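Local coordinates for bifunctional dTDP-4-dehydrorhamnose 3,5-epimerase/dTDP-4-dehydrorhamnose reductase (Arabidopsis thaliana, PDB 4QQR), which epimerises C3' and C5' of dTDP-4-keto-6-deoxyglucose and reduces the product with NADPH to dTDP-beta-L-rhamnose, two steps of rhamnose biosynthesis, at residues 285-288 with 289-293; 142-145 with 146-150. All coordinates share one frame; numbering follows the deposited sequence.

Contact 1: 285-288 with 289-293; sequences SLIK and FVFEP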
loop_
_atom_site.group_PDB
_atom_site.type_symbol
_atom_site.label_atom_id
_atom_site.label_comp_id
_atom_site.label_asym_id
_atom_site.label_seq_id
_atom_site.Cartn_x
_atom_site.Cartn_y
_atom_site.Cartn_z
ATOM N N SER A 285 25.384 23.027 -9.393
ATOM C CA SER A 285 24.018 23.202 -9.896
ATOM C C SER A 285 23.301 24.309 -9.133
ATOM O O SER A 285 22.581 25.115 -9.728
ATOM C CB SER A 285 23.232 21.891 -9.806
ATOM O OG SER A 285 21.944 22.005 -10.380
ATOM N N LEU A 286 23.498 24.338 -7.818
ATOM C CA LEU A 286 23.056 25.461 -6.992
ATOM C C LEU A 286 23.609 26.802 -7.495
ATOM O O LEU A 286 22.840 27.747 -7.692
ATOM C CB LEU A 286 23.451 25.252 -5.527
ATOM C CG LEU A 286 22.581 24.300 -4.713
ATOM C CD1 LEU A 286 23.303 23.858 -3.468
ATOM C CD2 LEU A 286 21.279 24.983 -4.361
ATOM N N ILE A 287 24.926 26.885 -7.697
ATOM C CA ILE A 287 25.544 28.119 -8.186
ATOM C C ILE A 287 24.951 28.580 -9.515
ATOM O O ILE A 287 24.540 29.731 -9.663
ATOM C CB ILE A 287 27.092 27.993 -8.357
ATOM C CG1 ILE A 287 27.794 27.927 -6.997
ATOM C CG2 ILE A 287 27.634 29.153 -9.170
ATOM C CD1 ILE A 287 27.254 28.926 -5.984
ATOM N N LYS A 288 24.904 27.660 -10.471
ATOM C CA LYS A 288 24.554 27.987 -11.841
ATOM C C LYS A 288 23.062 28.246 -12.042
ATOM O O LYS A 288 22.680 29.122 -12.824
ATOM C CB LYS A 288 25.030 26.876 -12.778
ATOM C CG LYS A 288 24.379 26.916 -14.141
ATOM C CD LYS A 288 24.794 25.746 -15.005
ATOM C CE LYS A 288 24.321 25.957 -16.442
ATOM N NZ LYS A 288 24.768 27.297 -16.963
ATOM N N PHE A 289 22.219 27.501 -11.338
ATOM C CA PHE A 289 20.783 27.571 -11.597
ATOM C C PHE A 289 20.044 28.423 -10.600
ATOM O O PHE A 289 18.971 28.955 -10.908
ATOM C CB PHE A 289 20.152 26.178 -11.608
ATOM C CG PHE A 289 20.545 25.346 -12.784
ATOM C CD1 PHE A 289 19.869 25.474 -13.991
ATOM C CD2 PHE A 289 21.588 24.437 -12.687
ATOM C CE1 PHE A 289 20.229 24.707 -15.074
ATOM C CE2 PHE A 289 21.952 23.665 -13.765
ATOM C CZ PHE A 289 21.278 23.793 -14.959
ATOM N N VAL A 290 20.600 28.538 -9.398
ATOM C CA VAL A 290 19.858 29.176 -8.318
ATOM C C VAL A 290 20.455 30.513 -7.898
ATOM O O VAL A 290 19.784 31.539 -7.979
ATOM C CB VAL A 290 19.676 28.231 -7.108
ATOM C CG1 VAL A 290 18.913 28.930 -6.001
ATOM C CG2 VAL A 290 18.944 26.965 -7.547
ATOM N N PHE A 291 21.718 30.503 -7.483
ATOM C CA PHE A 291 22.342 31.682 -6.882
ATOM C C PHE A 291 22.873 32.759 -7.856
ATOM O O PHE A 291 22.613 33.947 -7.657
ATOM C CB PHE A 291 23.423 31.252 -5.895
ATOM C CG PHE A 291 22.884 30.527 -4.687
ATOM C CD1 PHE A 291 22.080 31.189 -3.770
ATOM C CD2 PHE A 291 23.188 29.190 -4.462
ATOM C CE1 PHE A 291 21.587 30.527 -2.654
ATOM C CE2 PHE A 291 22.695 28.529 -3.341
ATOM C CZ PHE A 291 21.890 29.199 -2.442
ATOM N N GLU A 292 23.614 32.359 -8.889
ATOM C CA GLU A 292 24.123 33.327 -9.874
ATOM C C GLU A 292 23.054 34.141 -10.630
ATOM O O GLU A 292 23.236 35.342 -10.832
ATOM C CB GLU A 292 25.101 32.683 -10.862
ATOM C CG GLU A 292 26.520 32.603 -10.349
ATOM C CD GLU A 292 27.455 31.933 -11.342
ATOM O OE1 GLU A 292 26.958 31.516 -12.412
ATOM O OE2 GLU A 292 28.675 31.814 -11.057
ATOM N N PRO A 293 21.942 33.505 -11.056
ATOM C CA PRO A 293 20.928 34.353 -11.701
ATOM C C PRO A 293 19.995 35.011 -10.679
ATOM O O PRO A 293 18.863 35.373 -10.996
ATOM C CB PRO A 293 20.153 33.367 -12.582
ATOM C CG PRO A 293 20.252 32.062 -11.845
ATOM C CD PRO A 293 21.596 32.072 -11.134
#
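Ser-285 opens this last part of helix 282-291 with an ordinary alpha-helical bond, its O accepting from Phe-289 N at 2.9 Å. Its OG comes near CD2 of Phe-289, but the polar partner of OG is Glu-202. At Leu-286 the pattern changes: its O takes two donors, Val-290 N at 2.9 Å and Phe-291 N at 3.0 Å, the second on the straighter N-H...O path (164°, against 141° for the first). The Leu-286 side chain runs beside Phe-291, pointing the same way, with Leu-286 CD2 4.0 Å from ring atom CE2 of Phe-291. Ile-287 continues the wider pi-type turn, its O receiving Glu-292 N at 2.9 Å in the carbonyl plane. Its CG2, anti to the backbone N, turns to the extended Glu-292 side chain, while CD1 of Ile-287 lies 4.3 Å from CD2 of Phe-291. Met-235 of helix 229-239 adjoins both Ile-287 and Phe-291. Lys-288 leans over the ring of the next residue: with CG anti to the backbone N (chi1 163°), that methylene stands over one face of the Phe-289 ring, 4.2 Å from its centroid. Lys-288 NZ lies 5.6 Å from the centroid of the Phe-289 ring, at most a weak cation-pi attraction, and makes no salt bridge to Glu-292. Along these residues the bonding widens from i+4 to i+5 spacing, with the Leu-286 carbonyl serving both. Aliphatic and aromatic groups do most of the side-chain work, and the lysine meets the ring chiefly through CG, in a CH-pi contact, with CD and CE near its CE2 and CZ.

Contact 2: 142-145 with 146-150; sequences SFYS and KTKAM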
loop_
_atom_site.group_PDB
_atom_site.type_symbol
_atom_site.label_atom_id
_atom_site.label_comp_id
_atom_site.label_asym_id
_atom_site.label_seq_id
_atom_site.Cartn_x
_atom_site.Cartn_y
_atom_site.Cartn_z
ATOM N N SER A 142 7.427 6.874 10.426
ATOM C CA SER A 142 6.270 7.757 10.266
ATOM C C SER A 142 5.303 7.303 9.157
ATOM O O SER A 142 5.698 6.628 8.199
ATOM C CB SER A 142 6.715 9.213 10.046
ATOM O OG SER A 142 6.908 9.514 8.666
ATOM N N PHE A 143 4.037 7.680 9.301
ATOM C CA PHE A 143 2.991 7.307 8.341
ATOM C C PHE A 143 3.308 7.687 6.894
ATOM O O PHE A 143 3.246 6.848 5.989
ATOM C CB PHE A 143 1.652 7.927 8.735
ATOM C CG PHE A 143 0.615 7.857 7.649
ATOM C CD1 PHE A 143 -0.133 6.692 7.460
ATOM C CD2 PHE A 143 0.389 8.954 6.804
ATOM C CE1 PHE A 143 -1.086 6.620 6.459
ATOM C CE2 PHE A 143 -0.566 8.893 5.803
ATOM C CZ PHE A 143 -1.312 7.722 5.630
ATOM N N TYR A 144 3.623 8.955 6.681
ATOM C CA TYR A 144 3.921 9.423 5.342
ATOM C C TYR A 144 5.013 8.557 4.718
ATOM O O TYR A 144 4.886 8.089 3.591
ATOM C CB TYR A 144 4.328 10.907 5.344
ATOM C CG TYR A 144 4.379 11.460 3.945
ATOM C CD1 TYR A 144 3.210 11.674 3.235
ATOM C CD2 TYR A 144 5.590 11.721 3.317
ATOM C CE1 TYR A 144 3.239 12.149 1.950
ATOM C CE2 TYR A 144 5.635 12.197 2.025
ATOM C CZ TYR A 144 4.452 12.406 1.341
ATOM O OH TYR A 144 4.457 12.886 0.047
ATOM N N SER A 145 6.067 8.314 5.490
ATOM C CA SER A 145 7.219 7.542 5.035
ATOM C C SER A 145 6.896 6.089 4.677
ATOM O O SER A 145 7.339 5.571 3.650
ATOM C CB SER A 145 8.297 7.565 6.107
ATOM O OG SER A 145 9.546 7.715 5.484
ATOM N N LYS A 146 6.134 5.432 5.540
ATOM C CA LYS A 146 5.779 4.044 5.313
ATOM C C LYS A 146 4.888 3.968 4.074
ATOM O O LYS A 146 5.045 3.085 3.229
ATOM C CB LYS A 146 5.070 3.482 6.544
ATOM C CG LYS A 146 5.238 1.982 6.741
ATOM C CD LYS A 146 4.509 1.507 8.003
ATOM C CE LYS A 146 4.659 2.519 9.149
ATOM N NZ LYS A 146 5.218 1.904 10.377
ATOM N N THR A 147 3.978 4.931 3.958
ATOM C CA THR A 147 3.013 4.945 2.867
ATOM C C THR A 147 3.669 5.134 1.497
ATOM O O THR A 147 3.372 4.390 0.543
ATOM C CB THR A 147 1.925 6.003 3.100
ATOM O OG1 THR A 147 1.257 5.727 4.338
ATOM C CG2 THR A 147 0.911 5.976 1.987
ATOM N N LYS A 148 4.562 6.115 1.391
ATOM C CA LYS A 148 5.235 6.357 0.119
ATOM C C LYS A 148 6.110 5.161 -0.266
ATOM O O LYS A 148 6.158 4.778 -1.433
ATOM C CB LYS A 148 6.034 7.651 0.165
ATOM C CG LYS A 148 5.167 8.881 0.350
ATOM C CD LYS A 148 4.103 9.037 -0.749
ATOM C CE LYS A 148 4.701 9.613 -2.040
ATOM N NZ LYS A 148 3.652 10.102 -2.991
ATOM N N ALA A 149 6.772 4.556 0.717
ATOM C CA ALA A 149 7.496 3.311 0.463
ATOM C C ALA A 149 6.591 2.206 -0.119
ATOM O O ALA A 149 6.949 1.596 -1.129
ATOM C CB ALA A 149 8.212 2.818 1.711
ATOM N N MET A 150 5.441 1.956 0.521
ATOM C CA MET A 150 4.429 1.007 0.028
ATOM C C MET A 150 4.072 1.204 -1.444
ATOM O O MET A 150 4.178 0.265 -2.248
ATOM C CB MET A 150 3.136 1.080 0.851
ATOM C CG MET A 150 3.295 0.737 2.327
ATOM S SD MET A 150 1.719 0.620 3.196
ATOM C CE MET A 150 2.216 -0.202 4.714
#
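Lys-148 meets Tyr-144 one helical turn earlier, and each atom of its side chain has that tyrosine as a neighbour. CB lies beside Tyr-144 O, which accepts the Lys-148 backbone N at 3.0 Å. Lys-148 CG has Tyr-144 O as its nearest partner, at 3.3 Å, and is placed over one face of the phenol ring, 3.9 Å from the centroid and 19° off the normal, a CH-pi contact offset toward the rim. Bends at chi2 (-58°) and chi3 (-79°) then keep the chain close to the ring: Lys-148 CD is 4.0 Å from Tyr-144 CZ, and Lys-148 CE 3.9 Å from Tyr-144 OH. Lys-148 NZ ends 4.2 Å from Tyr-144 OH, near it but not hydrogen-bonded. Next to this pair, Thr-147 OG1 donates to Phe-143 O at 2.8 Å from above the carbonyl plane, and the same carbonyl takes Thr-147 N. OG1 also stands over a face of the Phe-143 ring, whose surroundings include Trp-78 and helix 80-103. At the start of the helix Ser-142 is the N-cap, its OG accepting a weak bond from Ser-145 N, while Ser-145 OG is bonded to Phe-139 O. Phe-143, Thr-147 and Met-150 also pack on Leu-154 or Asn-157 of the second subunit. The spacing of Tyr-144 and Lys-148 matches the Tyr-X-X-X-Lys motif of short-chain dehydrogenases/reductases, in which tyrosine is the usual acid and lysine holds cofactor. The i to i+4 spacing and the CH-pi contact bring the lysine tip near the phenol, consistent with the Tyr-Lys pair of this family.

Contact 1 and contact 2 lie on opposite sides of the chain's centre, their centres about 32 Å apart and their nearest atoms about 21 Å apart. Both are turns within a single helix, one near the end of helix 282-291 and one at the start of helix 143-155. Contact 2 is the closer to the presumed NADPH site: the side chain of Tyr-144 is about 4 Å from that of Val-70, and the side chain of Lys-148 about 8 Å from that of Tyr-111. A bound zinc ion lies about 7 Å from the side chain of Tyr-144. From contact 1, the side chain of Val-290 is about 9 Å from that of Trp-23, another residue probably binding the cofactor. Contact 2 alone reaches the second subunit.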